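Long-range contact in isatin hydrolase (Ralstonia solanacearum, PDB 5NMP), which hydrolyses isatin in a manganese-dependent manner and probably belongs with the arylformamidase-like enzymes: residues D27-L32 against L258-L263. Sequence-based numbering, arbitrary orientation.
Sequences DLTQTL and LRVLAL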
ATOM      1  N   ASP A  27      -6.438   1.558  10.993  1.00 51.39           N
ATOM      2  CA  ASP A  27      -5.175   0.955  10.578  1.00 49.34           C
ATOM      3  C   ASP A  27      -5.090  -0.485  11.082  1.00 51.94           C
ATOM      4  O   ASP A  27      -5.065  -0.724  12.290  1.00 53.99           O
ATOM      5  CB  ASP A  27      -3.994   1.777  11.107  1.00 52.81           C
ATOM      6  CG  ASP A  27      -2.685   1.457  10.399  1.00 60.47           C
ATOM      7  OD1 ASP A  27      -2.652   0.514   9.581  1.00 62.29           O
ATOM      8  OD2 ASP A  27      -1.683   2.151  10.673  1.00 63.95           O
ATOM      9  N   LEU A  28      -5.046  -1.438  10.156  1.00 50.20           N
ATOM     10  CA  LEU A  28      -5.001  -2.851  10.520  1.00 52.07           C
ATOM     11  C   LEU A  28      -3.595  -3.424  10.395  1.00 50.14           C
ATOM     12  O   LEU A  28      -3.409  -4.637  10.397  1.00 49.67           O
ATOM     13  CB  LEU A  28      -5.961  -3.658   9.647  1.00 49.20           C
ATOM     14  CG  LEU A  28      -7.398  -3.149   9.562  1.00 49.34           C
ATOM     15  CD1 LEU A  28      -8.254  -4.110   8.749  1.00 46.97           C
ATOM     16  CD2 LEU A  28      -7.977  -2.945  10.952  1.00 51.86           C
ATOM     17  N   THR A  29      -2.608  -2.542  10.298  1.00 49.43           N
ATOM     18  CA  THR A  29      -1.246  -2.953   9.985  1.00 48.37           C
ATOM     19  C   THR A  29      -0.322  -2.929  11.206  1.00 49.99           C
ATOM     20  O   THR A  29      -0.359  -1.994  12.009  1.00 50.25           O
ATOM     21  CB  THR A  29      -0.656  -2.053   8.880  1.00 47.48           C
ATOM     22  OG1 THR A  29      -1.586  -1.967   7.793  1.00 50.68           O
ATOM     23  CG2 THR A  29       0.659  -2.609   8.366  1.00 47.60           C
ATOM     24  N   GLN A  30       0.495  -3.971  11.341  1.00 47.46           N
ATOM     25  CA  GLN A  30       1.545  -4.012  12.351  1.00 47.41           C
ATOM     26  C   GLN A  30       2.738  -3.168  11.899  1.00 54.57           C
ATOM     27  O   GLN A  30       2.892  -2.894  10.709  1.00 62.80           O
ATOM     28  CB  GLN A  30       1.993  -5.453  12.613  1.00 47.06           C
ATOM     29  CG  GLN A  30       0.937  -6.355  13.242  1.00 48.41           C
ATOM     30  CD  GLN A  30       0.943  -6.301  14.761  1.00 52.55           C
ATOM     31  OE1 GLN A  30       1.446  -5.351  15.358  1.00 56.67           O
ATOM     32  NE2 GLN A  30       0.387  -7.329  15.391  1.00 44.22           N
ATOM     33  N   THR A  31       3.585  -2.769  12.841  1.00 49.37           N
ATOM     34  CA  THR A  31       4.749  -1.950  12.515  1.00 48.93           C
ATOM     35  C   THR A  31       5.950  -2.789  12.078  1.00 53.89           C
ATOM     36  O   THR A  31       6.406  -3.667  12.811  1.00 58.62           O
ATOM     37  CB  THR A  31       5.164  -1.069  13.712  1.00 49.65           C
ATOM     38  OG1 THR A  31       4.168  -0.063  13.927  1.00 49.51           O
ATOM     39  CG2 THR A  31       6.495  -0.388  13.441  1.00 44.54           C
ATOM     40  N   LEU A  32       6.455  -2.504  10.879  1.00 51.68           N
ATOM     41  CA  LEU A  32       7.664  -3.141  10.365  1.00 49.83           C
ATOM     42  C   LEU A  32       8.905  -2.696  11.133  1.00 55.81           C
ATOM     43  O   LEU A  32       9.320  -1.540  11.046  1.00 58.81           O
ATOM     44  CB  LEU A  32       7.844  -2.829   8.880  1.00 47.33           C
ATOM     45  CG  LEU A  32       6.895  -3.503   7.893  1.00 50.80           C
ATOM     46  CD1 LEU A  32       6.946  -2.783   6.558  1.00 49.27           C
ATOM     47  CD2 LEU A  32       7.264  -4.971   7.726  1.00 54.91           C
ATOM     48  N   LEU A 258       2.196  -4.734   3.080  1.00 43.84           N
ATOM     49  CA  LEU A 258       1.343  -3.653   2.614  1.00 44.00           C
ATOM     50  C   LEU A 258       0.674  -2.935   3.772  1.00 48.21           C
ATOM     51  O   LEU A 258       0.661  -3.422   4.899  1.00 54.28           O
ATOM     52  CB  LEU A 258       0.281  -4.179   1.643  1.00 45.87           C
ATOM     53  CG  LEU A 258      -0.966  -4.871   2.209  1.00 47.13           C
ATOM     54  CD1 LEU A 258      -1.967  -5.154   1.097  1.00 44.38           C
ATOM     55  CD2 LEU A 258      -0.614  -6.153   2.943  1.00 45.72           C
ATOM     56  N   ARG A 259       0.120  -1.767   3.481  1.00 50.90           N
ATOM     57  CA  ARG A 259      -0.624  -1.001   4.466  1.00 49.00           C
ATOM     58  C   ARG A 259      -2.108  -1.315   4.340  1.00 49.25           C
ATOM     59  O   ARG A 259      -2.784  -0.799   3.451  1.00 54.62           O
ATOM     60  CB  ARG A 259      -0.374   0.497   4.280  1.00 50.12           C
ATOM     61  CG  ARG A 259      -0.754   1.351   5.476  1.00 47.07           C
ATOM     62  CD  ARG A 259       0.073   0.977   6.687  1.00 41.77           C
ATOM     63  NE  ARG A 259      -0.218   1.826   7.835  1.00 43.29           N
ATOM     64  CZ  ARG A 259       0.504   2.886   8.180  1.00 47.41           C
ATOM     65  NH1 ARG A 259       1.565   3.228   7.460  1.00 49.34           N
ATOM     66  NH2 ARG A 259       0.170   3.601   9.245  1.00 44.26           N
ATOM     67  N   VAL A 260      -2.612  -2.169   5.223  1.00 49.60           N
ATOM     68  CA  VAL A 260      -4.022  -2.543   5.197  1.00 49.08           C
ATOM     69  C   VAL A 260      -4.872  -1.546   5.976  1.00 46.61           C
ATOM     70  O   VAL A 260      -4.627  -1.300   7.158  1.00 46.87           O
ATOM     71  CB  VAL A 260      -4.249  -3.952   5.777  1.00 49.14           C
ATOM     72  CG1 VAL A 260      -5.720  -4.328   5.689  1.00 47.02           C
ATOM     73  CG2 VAL A 260      -3.390  -4.972   5.048  1.00 47.96           C
ATOM     74  N   LEU A 261      -5.871  -0.978   5.309  1.00 45.50           N
ATOM     75  CA  LEU A 261      -6.759  -0.006   5.934  1.00 49.70           C
ATOM     76  C   LEU A 261      -8.214  -0.449   5.849  1.00 52.38           C
ATOM     77  O   LEU A 261      -8.613  -1.128   4.905  1.00 55.68           O
ATOM     78  CB  LEU A 261      -6.605   1.369   5.281  1.00 52.76           C
ATOM     79  CG  LEU A 261      -5.223   2.020   5.311  1.00 54.58           C
ATOM     80  CD1 LEU A 261      -5.270   3.375   4.625  1.00 55.88           C
ATOM     81  CD2 LEU A 261      -4.717   2.152   6.740  1.00 55.06           C
ATOM     82  N   ALA A 262      -9.003  -0.051   6.840  1.00 52.05           N
ATOM     83  CA  ALA A 262     -10.429  -0.345   6.846  1.00 49.16           C
ATOM     84  C   ALA A 262     -11.248   0.940   6.924  1.00 52.78           C
ATOM     85  O   ALA A 262     -10.976   1.809   7.753  1.00 56.03           O
ATOM     86  CB  ALA A 262     -10.772  -1.259   8.002  1.00 46.85           C
ATOM     87  N   LEU A 263     -12.241   1.064   6.050  1.00 51.12           N
ATOM     88  CA  LEU A 263     -13.187   2.168   6.130  1.00 51.96           C
ATOM     89  C   LEU A 263     -14.420   1.712   6.904  1.00 58.13           C
ATOM     90  O   LEU A 263     -14.962   0.638   6.646  1.00 58.98           O
ATOM     91  CB  LEU A 263     -13.581   2.666   4.738  1.00 52.84           C
ATOM     92  CG  LEU A 263     -12.482   3.184   3.804  1.00 51.98           C
ATOM     93  CD1 LEU A 263     -13.100   3.812   2.566  1.00 52.95           C
ATOM     94  CD2 LEU A 263     -11.572   4.178   4.507  1.00 53.10           C
TER
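Arg259 reaches across to Asp27 to form a salt bridge. From CB its chain runs to CG, 4.1 Å from Thr29 OG1, and then bends at chi2 (62°), which lays CD against Thr29, 3.6 Å from OG1 and 3.8 Å from CB. NE comes next, giving only weak bonds to the two carboxylate oxygens of Asp27. CZ, 3.4 Å from Asp27 OD2, carries the guanidinium alongside the carboxylate. At the tip NH2 makes the stronger link, 2.8 Å to Asp27 OD2, which it meets on the syn side though 34° out of the carboxylate plane. The two flat groups are 22° from coplanar, with the acid at the edge of the guanidinium. The other terminal nitrogen, NH1, is bonded to the carbonyls of Val98 and Pro247 of the second subunit, so one arginine ties both the local turn and the dimer interface.

Aspartate suits its place because the short side chain also curls back on its own backbone: OD1 accepts the N-H of Thr29 from above the carboxylate plane, forming an Asx turn. Threonine suits position 29, two residues on, since its hydroxyl can take the place of a backbone carbonyl: OG1 accepts the amide of Val260 at 2.8 Å, while the methyl CG2 rests near Leu258 O. Between these polar contacts, Leu28 N bonds to Val260 O at 3.0 Å, and the leucine's CD1 packs on Val260 CG1 and Ala262 CB; the small alanine lets the branched tip settle close to the strand, beside Ile243.

Asp27 and Leu261 form an antiparallel non-hydrogen-bonded pair where strand 24-27, outermost within the chain, ends beside strand 261-264. An Asx turn thus carries the chain off the edge of the mixed sheet of this member of the putative cyclase family, with Leu258 near the manganese ligand His80.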